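Local coordinates for protein alpha-14 giardin (Giardia lamblia, PDB 3CHK) that may act as a calcium-regulated structural element of the annexin family, linking the phospholipid bilayer to the underlying axoneme, at residues Y143-L148 against Q226-Y231; L30-I35 against K69-L74; G11-V16 against Q48-A53. All blocks are in the same frame, centred on the assembly; numbering follows the deposited sequence.

Interaction 1: residues Y143-L148 against Q226-Y231. With CA (calcium ion), chain E.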
loop_
_atom_site.group_PDB
_atom_site.type_symbol
_atom_site.label_atom_id
_atom_site.label_comp_id
_atom_site.label_asym_id
_atom_site.label_seq_id
_atom_site.Cartn_x
_atom_site.Cartn_y
_atom_site.Cartn_z
ATOM N N TYR A 143 -7.443 -19.696 -1.787
ATOM C CA TYR A 143 -8.145 -18.522 -2.316
ATOM C C TYR A 143 -7.273 -17.791 -3.326
ATOM O O TYR A 143 -6.036 -17.787 -3.245
ATOM C CB TYR A 143 -8.588 -17.550 -1.202
ATOM C CG TYR A 143 -9.379 -18.251 -0.138
ATOM C CD1 TYR A 143 -8.847 -18.421 1.140
ATOM C CD2 TYR A 143 -10.632 -18.812 -0.423
ATOM C CE1 TYR A 143 -9.547 -19.096 2.115
ATOM C CE2 TYR A 143 -11.355 -19.486 0.565
ATOM C CZ TYR A 143 -10.795 -19.629 1.827
ATOM O OH TYR A 143 -11.456 -20.295 2.828
ATOM N N MET A 144 -7.921 -17.162 -4.294
ATOM C CA MET A 144 -7.145 -16.506 -5.314
ATOM C C MET A 144 -6.337 -15.310 -4.774
ATOM O O MET A 144 -5.218 -15.107 -5.232
ATOM C CB MET A 144 -7.995 -16.109 -6.530
ATOM C CG MET A 144 -8.450 -17.317 -7.375
ATOM S SD MET A 144 -7.137 -18.117 -8.223
ATOM C CE MET A 144 -6.681 -16.906 -9.494
ATOM N N TRP A 145 -6.912 -14.527 -3.846
ATOM C CA TRP A 145 -6.130 -13.412 -3.231
ATOM C C TRP A 145 -4.877 -13.969 -2.533
ATOM O O TRP A 145 -3.813 -13.330 -2.575
ATOM C CB TRP A 145 -6.967 -12.576 -2.245
ATOM C CG TRP A 145 -7.445 -13.339 -1.004
ATOM C CD1 TRP A 145 -8.657 -13.941 -0.827
ATOM C CD2 TRP A 145 -6.702 -13.566 0.211
ATOM N NE1 TRP A 145 -8.715 -14.545 0.418
ATOM C CE2 TRP A 145 -7.531 -14.313 1.076
ATOM C CE3 TRP A 145 -5.419 -13.195 0.648
ATOM C CZ2 TRP A 145 -7.112 -14.716 2.364
ATOM C CZ3 TRP A 145 -4.998 -13.598 1.938
ATOM C CH2 TRP A 145 -5.852 -14.347 2.769
ATOM N N ALA A 146 -5.024 -15.162 -1.923
ATOM C CA ALA A 146 -3.923 -15.821 -1.217
ATOM C C ALA A 146 -2.859 -16.298 -2.181
ATOM O O ALA A 146 -1.683 -16.001 -1.988
ATOM C CB ALA A 146 -4.443 -16.959 -0.317
ATOM N N LYS A 147 -3.265 -17.011 -3.245
ATOM C CA LYS A 147 -2.332 -17.393 -4.294
ATOM C C LYS A 147 -1.579 -16.186 -4.825
ATOM O O LYS A 147 -0.395 -16.275 -5.096
ATOM C CB LYS A 147 -3.058 -18.068 -5.473
ATOM C CG LYS A 147 -3.737 -19.411 -5.097
ATOM C CD LYS A 147 -4.194 -20.165 -6.370
ATOM C CE LYS A 147 -4.843 -21.522 -5.986
ATOM N NZ LYS A 147 -3.795 -22.533 -5.759
ATOM N N LEU A 148 -2.293 -15.067 -4.997
ATOM C CA LEU A 148 -1.699 -13.865 -5.598
ATOM C C LEU A 148 -0.608 -13.282 -4.683
ATOM O O LEU A 148 0.519 -13.075 -5.108
ATOM C CB LEU A 148 -2.769 -12.803 -5.936
ATOM C CG LEU A 148 -2.292 -11.469 -6.542
ATOM C CD1 LEU A 148 -1.518 -11.618 -7.855
ATOM C CD2 LEU A 148 -3.471 -10.511 -6.726
ATOM N N GLN A 226 -14.887 -11.903 -6.864
ATOM C CA GLN A 226 -15.707 -11.193 -5.905
ATOM C C GLN A 226 -14.974 -11.064 -4.570
ATOM O O GLN A 226 -14.024 -11.809 -4.311
ATOM C CB GLN A 226 -17.027 -11.918 -5.681
ATOM C CG GLN A 226 -18.177 -10.917 -5.550
ATOM C CD GLN A 226 -18.531 -10.286 -6.887
ATOM O OE1 GLN A 226 -18.870 -11.000 -7.832
ATOM N NE2 GLN A 226 -18.453 -8.958 -6.978
ATOM N N GLY A 227 -15.423 -10.102 -3.755
ATOM C CA GLY A 227 -14.909 -9.932 -2.381
ATOM C C GLY A 227 -13.439 -9.582 -2.346
ATOM O O GLY A 227 -12.976 -8.784 -3.161
ATOM N N LEU A 228 -12.694 -10.181 -1.414
ATOM C CA LEU A 228 -11.268 -9.875 -1.283
ATOM C C LEU A 228 -10.462 -10.220 -2.551
ATOM O O LEU A 228 -9.535 -9.487 -2.898
ATOM C CB LEU A 228 -10.655 -10.537 -0.035
ATOM C CG LEU A 228 -9.197 -10.134 0.270
ATOM C CD1 LEU A 228 -8.998 -8.619 0.456
ATOM C CD2 LEU A 228 -8.734 -10.912 1.541
ATOM N N ASP A 229 -10.838 -11.297 -3.242
ATOM C CA ASP A 229 -10.218 -11.633 -4.536
ATOM C C ASP A 229 -10.304 -10.416 -5.467
ATOM O O ASP A 229 -9.303 -10.040 -6.085
ATOM C CB ASP A 229 -10.928 -12.818 -5.229
ATOM C CG ASP A 229 -10.631 -14.184 -4.604
ATOM O OD1 ASP A 229 -9.726 -14.328 -3.726
ATOM O OD2 ASP A 229 -11.332 -15.159 -5.031
ATOM N N GLU A 230 -11.495 -9.838 -5.591
ATOM C CA GLU A 230 -11.703 -8.720 -6.524
ATOM C C GLU A 230 -10.876 -7.500 -6.112
ATOM O O GLU A 230 -10.208 -6.880 -6.950
ATOM C CB GLU A 230 -13.190 -8.367 -6.640
ATOM C CG GLU A 230 -13.441 -7.279 -7.673
ATOM C CD GLU A 230 -14.888 -6.877 -7.769
ATOM O OE1 GLU A 230 -15.752 -7.780 -7.740
ATOM O OE2 GLU A 230 -15.139 -5.658 -7.863
ATOM N N TYR A 231 -10.886 -7.179 -4.819
ATOM C CA TYR A 231 -10.052 -6.086 -4.334
ATOM C C TYR A 231 -8.563 -6.330 -4.644
ATOM O O TYR A 231 -7.848 -5.413 -5.126
ATOM C CB TYR A 231 -10.270 -5.874 -2.814
ATOM C CG TYR A 231 -9.345 -4.819 -2.273
ATOM C CD1 TYR A 231 -9.658 -3.460 -2.387
ATOM C CD2 TYR A 231 -8.123 -5.178 -1.661
ATOM C CE1 TYR A 231 -8.776 -2.454 -1.900
ATOM C CE2 TYR A 231 -7.226 -4.198 -1.167
ATOM C CZ TYR A 231 -7.554 -2.834 -1.287
ATOM O OH TYR A 231 -6.723 -1.825 -0.803
HETATM CA CA CA E . -17.207 -9.048 -9.119
HETATM O O HOH W 1 -10.698 -17.526 -4.402
HETATM O O HOH W 2 -18.231 -7.432 -9.372
HETATM O O HOH W 3 -19.344 -8.926 -10.926
HETATM O O HOH W 4 -18.103 -11.315 -9.938
#
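The amino-terminal ends of two annexin helices, 144-154 and 227-241, are joined where D229 meets the first turn of the former and L228 covers W145. The short axes approach to 8.8 Å and diverge by 39°. D229 OD1 accepts a hydrogen bond from W145 N at 2.8 Å; the N-H comes from above the carboxylate plane, 45° out of it. The other oxygen is used too: one water accepts from M144 N at 2.8 Å and donates to D229 OD2, so OD1 is bonded directly to this helix start and OD2 only through the water. The partial positive charge at the start of helix 144-154 would probably favour the anionic form of D229.

The indole carries the apolar half. L228 CD2 lies 3.5 Å from the centroid of the W145 five-membered ring and 7° off its normal, a CH-pi contact nearly over the centre, while A146 CB sits against the opposite face toward the rim. D229 OD1 approaches the edge instead, 3.1 Å from W145 CD1. V105 and E101 of helix 101-108 also touch the indole.

Immediately after D229, E230 leaves in another direction, its extended chain placing OE1 2.4 Å from the calcium ion. The carbonyl oxygens of E222 and F225 and three waters also bind the ion; two backbone carbonyls with one nearby carboxylate are consistent with a type III annexin calcium site.

Interaction 2: residues L30-I35 against K69-L74. With CA (calcium ion), chain F.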
loop_
_atom_site.group_PDB
_atom_site.type_symbol
_atom_site.label_atom_id
_atom_site.label_comp_id
_atom_site.label_asym_id
_atom_site.label_seq_id
_atom_site.Cartn_x
_atom_site.Cartn_y
_atom_site.Cartn_z
ATOM N N LEU A 30 0.325 19.751 13.738
ATOM C CA LEU A 30 0.606 19.551 12.300
ATOM C C LEU A 30 2.054 19.828 11.864
ATOM O O LEU A 30 2.438 19.519 10.728
ATOM C CB LEU A 30 -0.371 20.336 11.420
ATOM C CG LEU A 30 -1.806 19.780 11.360
ATOM C CD1 LEU A 30 -2.687 20.690 10.522
ATOM C CD2 LEU A 30 -1.840 18.351 10.795
ATOM N N ASP A 31 2.862 20.429 12.742
ATOM C CA ASP A 31 4.286 20.563 12.465
ATOM C C ASP A 31 4.949 19.182 12.272
ATOM O O ASP A 31 5.939 19.066 11.534
ATOM C CB ASP A 31 4.969 21.304 13.614
ATOM C CG ASP A 31 4.824 22.806 13.512
ATOM O OD1 ASP A 31 4.270 23.318 12.511
ATOM O OD2 ASP A 31 5.292 23.493 14.446
ATOM N N LEU A 32 4.409 18.163 12.942
ATOM C CA LEU A 32 4.900 16.773 12.857
ATOM C C LEU A 32 4.761 16.245 11.437
ATOM O O LEU A 32 5.600 15.495 10.948
ATOM C CB LEU A 32 4.162 15.846 13.831
ATOM C CG LEU A 32 4.297 16.159 15.348
ATOM C CD1 LEU A 32 3.412 15.269 16.214
ATOM C CD2 LEU A 32 5.764 16.025 15.792
ATOM N N ILE A 33 3.656 16.627 10.800
ATOM C CA ILE A 33 3.377 16.233 9.418
ATOM C C ILE A 33 4.195 17.064 8.446
ATOM O O ILE A 33 4.745 16.552 7.467
ATOM C CB ILE A 33 1.853 16.383 9.141
ATOM C CG1 ILE A 33 1.023 15.578 10.159
ATOM C CG2 ILE A 33 1.523 16.007 7.684
ATOM C CD1 ILE A 33 1.233 14.055 10.211
ATOM N N GLU A 34 4.319 18.363 8.714
ATOM C CA GLU A 34 5.208 19.191 7.909
ATOM C C GLU A 34 6.646 18.666 7.897
ATOM O O GLU A 34 7.264 18.581 6.831
ATOM C CB GLU A 34 5.194 20.631 8.390
ATOM C CG GLU A 34 3.872 21.335 8.137
ATOM C CD GLU A 34 3.654 21.746 6.667
ATOM O OE1 GLU A 34 2.673 22.479 6.438
ATOM O OE2 GLU A 34 4.424 21.342 5.751
ATOM N N ILE A 35 7.155 18.294 9.063
ATOM C CA ILE A 35 8.514 17.736 9.143
ATOM C C ILE A 35 8.631 16.459 8.289
ATOM O O ILE A 35 9.577 16.302 7.501
ATOM C CB ILE A 35 8.953 17.517 10.624
ATOM C CG1 ILE A 35 9.081 18.886 11.320
ATOM C CG2 ILE A 35 10.255 16.681 10.708
ATOM C CD1 ILE A 35 9.151 18.798 12.807
ATOM N N LYS A 69 -5.031 8.457 19.623
ATOM C CA LYS A 69 -5.993 7.922 18.651
ATOM C C LYS A 69 -5.395 7.855 17.253
ATOM O O LYS A 69 -4.216 7.533 17.102
ATOM C CB LYS A 69 -7.310 8.720 18.672
ATOM C CG LYS A 69 -7.995 8.734 20.059
ATOM C CD LYS A 69 -8.984 9.872 20.139
ATOM C CE LYS A 69 -10.055 9.622 21.188
ATOM N NZ LYS A 69 -11.059 10.720 21.117
ATOM N N ASP A 70 -6.194 8.190 16.245
ATOM C CA ASP A 70 -5.741 8.042 14.843
ATOM C C ASP A 70 -4.486 8.836 14.464
ATOM O O ASP A 70 -3.636 8.330 13.726
ATOM C CB ASP A 70 -6.891 8.321 13.874
ATOM C CG ASP A 70 -8.042 7.316 14.015
ATOM O OD1 ASP A 70 -7.842 6.159 14.435
ATOM O OD2 ASP A 70 -9.166 7.688 13.674
ATOM N N PHE A 71 -4.365 10.056 14.965
ATOM C CA PHE A 71 -3.218 10.913 14.670
ATOM C C PHE A 71 -1.941 10.281 15.231
ATOM O O PHE A 71 -0.920 10.239 14.550
ATOM C CB PHE A 71 -3.446 12.320 15.223
ATOM C CG PHE A 71 -2.416 13.323 14.800
ATOM C CD1 PHE A 71 -2.354 13.789 13.489
ATOM C CD2 PHE A 71 -1.478 13.799 15.718
ATOM C CE1 PHE A 71 -1.404 14.737 13.106
ATOM C CE2 PHE A 71 -0.505 14.720 15.341
ATOM C CZ PHE A 71 -0.457 15.214 14.040
ATOM N N GLU A 72 -2.001 9.774 16.463
ATOM C CA GLU A 72 -0.874 8.979 17.003
ATOM C C GLU A 72 -0.446 7.813 16.097
ATOM O O GLU A 72 0.734 7.674 15.764
ATOM C CB GLU A 72 -1.192 8.435 18.391
ATOM C CG GLU A 72 -0.036 7.627 19.008
ATOM C CD GLU A 72 -0.349 7.132 20.408
ATOM O OE1 GLU A 72 -0.855 7.937 21.219
ATOM O OE2 GLU A 72 -0.066 5.959 20.722
ATOM N N SER A 73 -1.405 6.984 15.704
ATOM C CA SER A 73 -1.131 5.789 14.899
ATOM C C SER A 73 -0.438 6.201 13.591
ATOM O O SER A 73 0.558 5.603 13.215
ATOM C CB SER A 73 -2.429 5.040 14.588
ATOM O OG SER A 73 -3.153 4.730 15.768
ATOM N N LEU A 74 -0.974 7.235 12.941
ATOM C CA LEU A 74 -0.413 7.797 11.698
ATOM C C LEU A 74 1.019 8.331 11.891
ATOM O O LEU A 74 1.941 7.971 11.157
ATOM C CB LEU A 74 -1.313 8.922 11.148
ATOM C CG LEU A 74 -0.810 9.707 9.928
ATOM C CD1 LEU A 74 -0.759 8.791 8.680
ATOM C CD2 LEU A 74 -1.684 10.930 9.670
HETATM CA CA CA F . -0.996 8.270 23.574
HETATM O O HOH W 5 -0.301 6.307 23.426
HETATM O O HOH W 6 -0.554 7.094 25.858
HETATM O O HOH W 7 -3.327 7.799 23.470
HETATM O O HOH W 8 -1.874 10.099 25.186
#
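F71 points its ring at segment 30-35 and meets three aliphatic side chains there, L30, L32 and I33. F71 and I33 come from opposite directions: the ring leaves its backbone with CG anti to N (chi1 -172°), and I33 reaches back toward its far end. I33 CG1 is 3.9 Å from F71 CE1, and the bent chain of I33 brings CD1 to 4.0 Å from the same carbon. L32 crosses the ring at a slant on the other side of CZ, with its CD1 4.1 Å from F71 CE2. L30 completes the group through CD2, 4.3 Å from F71 CE1. All three approaches are oblique to the ring, whose outer end has L30 and I33 at CE1 and L32 at CE2.

One turn further on, L74 CD2 meets I33 CD1 at 4.3 Å. The contact contains no hydrogen bond across the segments and is almost wholly buried. V302 and L310 of helix 301-311 lie against L30 and I33.

The same turn of helix that sends F71 into the core sends E72 to a metal: its OE1 is 2.4 Å from a calcium ion that also takes the carbonyl oxygens of K64 and L67 and four waters. The segment axes stay 12.0 Å apart at a shallow crossing of 23°, a spacing filled by the phenyl ring together with the aliphatic chains facing it, and in this way helices 31-38 and 69-78 pack within the all-helical annexin fold.

Interaction 3: residues G11-V16 against Q48-A53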
loop_
_atom_site.group_PDB
_atom_site.type_symbol
_atom_site.label_atom_id
_atom_site.label_comp_id
_atom_site.label_asym_id
_atom_site.label_seq_id
_atom_site.Cartn_x
_atom_site.Cartn_y
_atom_site.Cartn_z
ATOM N N GLY A 11 19.032 22.818 10.798
ATOM C CA GLY A 11 19.890 22.026 11.732
ATOM C C GLY A 11 19.099 20.977 12.477
ATOM O O GLY A 11 18.035 21.279 13.040
ATOM N N VAL A 12 19.629 19.750 12.487
ATOM C CA VAL A 12 18.980 18.594 13.106
ATOM C C VAL A 12 18.558 18.846 14.549
ATOM O O VAL A 12 17.480 18.404 14.989
ATOM C CB VAL A 12 19.868 17.317 13.005
ATOM C CG1 VAL A 12 21.152 17.437 13.870
ATOM C CG2 VAL A 12 19.101 16.102 13.413
ATOM N N THR A 13 19.403 19.558 15.301
ATOM C CA THR A 13 19.074 19.782 16.704
ATOM C C THR A 13 17.873 20.714 16.835
ATOM O O THR A 13 17.057 20.532 17.724
ATOM C CB THR A 13 20.299 20.230 17.539
ATOM O OG1 THR A 13 20.720 21.518 17.095
ATOM C CG2 THR A 13 21.451 19.202 17.377
ATOM N N ALA A 14 17.750 21.677 15.920
ATOM C CA ALA A 14 16.556 22.540 15.851
ATOM C C ALA A 14 15.264 21.794 15.427
ATOM O O ALA A 14 14.160 22.129 15.879
ATOM C CB ALA A 14 16.802 23.701 14.946
ATOM N N VAL A 15 15.393 20.789 14.564
ATOM C CA VAL A 15 14.202 20.052 14.134
ATOM C C VAL A 15 13.707 19.248 15.332
ATOM O O VAL A 15 12.496 19.139 15.588
ATOM C CB VAL A 15 14.513 19.164 12.898
ATOM C CG1 VAL A 15 13.341 18.234 12.552
ATOM C CG2 VAL A 15 14.899 20.031 11.709
ATOM N N VAL A 16 14.661 18.720 16.096
ATOM C CA VAL A 16 14.355 18.040 17.345
ATOM C C VAL A 16 13.514 18.955 18.230
ATOM O O VAL A 16 12.532 18.518 18.795
ATOM C CB VAL A 16 15.637 17.580 18.118
ATOM C CG1 VAL A 16 15.265 17.093 19.502
ATOM C CG2 VAL A 16 16.355 16.447 17.364
ATOM N N GLN A 48 15.900 11.326 14.443
ATOM C CA GLN A 48 15.410 10.544 15.581
ATOM C C GLN A 48 16.521 10.058 16.490
ATOM O O GLN A 48 16.338 9.974 17.706
ATOM C CB GLN A 48 14.544 9.400 15.114
ATOM C CG GLN A 48 13.267 9.917 14.483
ATOM C CD GLN A 48 12.485 8.843 13.808
ATOM O OE1 GLN A 48 12.213 8.920 12.608
ATOM N NE2 GLN A 48 12.134 7.805 14.563
ATOM N N ARG A 49 17.659 9.728 15.889
ATOM C CA ARG A 49 18.858 9.343 16.641
ATOM C C ARG A 49 19.360 10.497 17.508
ATOM O O ARG A 49 19.671 10.301 18.688
ATOM C CB ARG A 49 19.939 8.866 15.679
ATOM C CG ARG A 49 19.531 7.598 14.919
ATOM C CD ARG A 49 20.752 6.989 14.234
ATOM N NE ARG A 49 20.440 5.904 13.300
ATOM C CZ ARG A 49 20.324 4.620 13.640
ATOM N NH1 ARG A 49 20.476 4.227 14.908
ATOM N NH2 ARG A 49 20.051 3.723 12.705
ATOM N N THR A 50 19.395 11.694 16.937
ATOM C CA THR A 50 19.692 12.912 17.683
ATOM C C THR A 50 18.619 13.160 18.758
ATOM O O THR A 50 18.946 13.485 19.900
ATOM C CB THR A 50 19.834 14.130 16.750
ATOM O OG1 THR A 50 20.961 13.930 15.872
ATOM C CG2 THR A 50 20.021 15.451 17.539
ATOM N N PHE A 51 17.344 12.983 18.400
ATOM C CA PHE A 51 16.272 13.093 19.385
ATOM C C PHE A 51 16.538 12.294 20.676
ATOM O O PHE A 51 16.403 12.834 21.777
ATOM C CB PHE A 51 14.921 12.683 18.777
ATOM C CG PHE A 51 13.745 13.016 19.657
ATOM C CD1 PHE A 51 13.018 14.187 19.445
ATOM C CD2 PHE A 51 13.360 12.152 20.693
ATOM C CE1 PHE A 51 11.920 14.510 20.264
ATOM C CE2 PHE A 51 12.269 12.463 21.516
ATOM C CZ PHE A 51 11.555 13.657 21.295
ATOM N N GLN A 52 16.917 11.028 20.543
ATOM C CA GLN A 52 17.161 10.189 21.709
ATOM C C GLN A 52 18.451 10.587 22.427
ATOM O O GLN A 52 18.537 10.492 23.656
ATOM C CB GLN A 52 17.236 8.715 21.332
ATOM C CG GLN A 52 17.131 7.804 22.554
ATOM C CD GLN A 52 17.878 6.500 22.418
ATOM O OE1 GLN A 52 18.232 6.065 21.311
ATOM N NE2 GLN A 52 18.122 5.853 23.553
ATOM N N ALA A 53 19.443 11.024 21.647
ATOM C CA ALA A 53 20.740 11.457 22.192
ATOM C C ALA A 53 20.541 12.673 23.067
ATOM O O ALA A 53 21.142 12.778 24.146
ATOM C CB ALA A 53 21.725 11.769 21.080
#
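T50 faces helix 12-24 across the crossing with helix 41-55, and its three side-chain atoms meet three residues of the first helix. Its CB lies 3.9 Å from V12 CG2. At OG1 the branch runs tip to tip with V12, whose CG2 is 3.8 Å away, a van der Waals contact between a hydroxyl oxygen and a methyl group. The other branch, CG2, meets the remaining two partners: V16 CG2 at 3.8 Å and T13 CG2 at 4.0 Å. With OG1 beside the backbone N (chi1 -64°), CG2 is sent anti to that nitrogen, which puts the methyl toward the two.

V16 also reaches F51. Its CG1 meets F51 CD1 at 3.7 Å, oblique to the ring, while its CG2 rests 3.7 Å from F51 N. No hydrogen bond spans the segments. The F51 ring also meets that of F62, and V19 and V20 touch it from later in helix 12-24.

The segment axes come to 9.2 Å with a signed crossing angle of -71°. This steep packing of small branched side chains and one aromatic ring belongs to the all-helical bundle of the annexin fold.

How the interactions relate
Interactions 2 and 3 are neighbours, with centres about 17 Å apart; interaction 1 lies on the opposite side of the chain's centre, centre to centre about 32 Å from interaction 2 and about 44 Å from interaction 3. The neighbouring pair touches directly, I35 CG2 lying 3.9 Å from V15 CG1, and its segments alternate along the chain, so consecutive helices, 12-24, 31-38 and 41-55, pack near one another. Interaction 1 comes later in sequence, in a separate part of the helical fold. Interactions 1 and 2 each include a glutamate that binds calcium; in interaction 3 the F51 side chain is about 14 Å from a bound calcium, consistent with packing away from the metal.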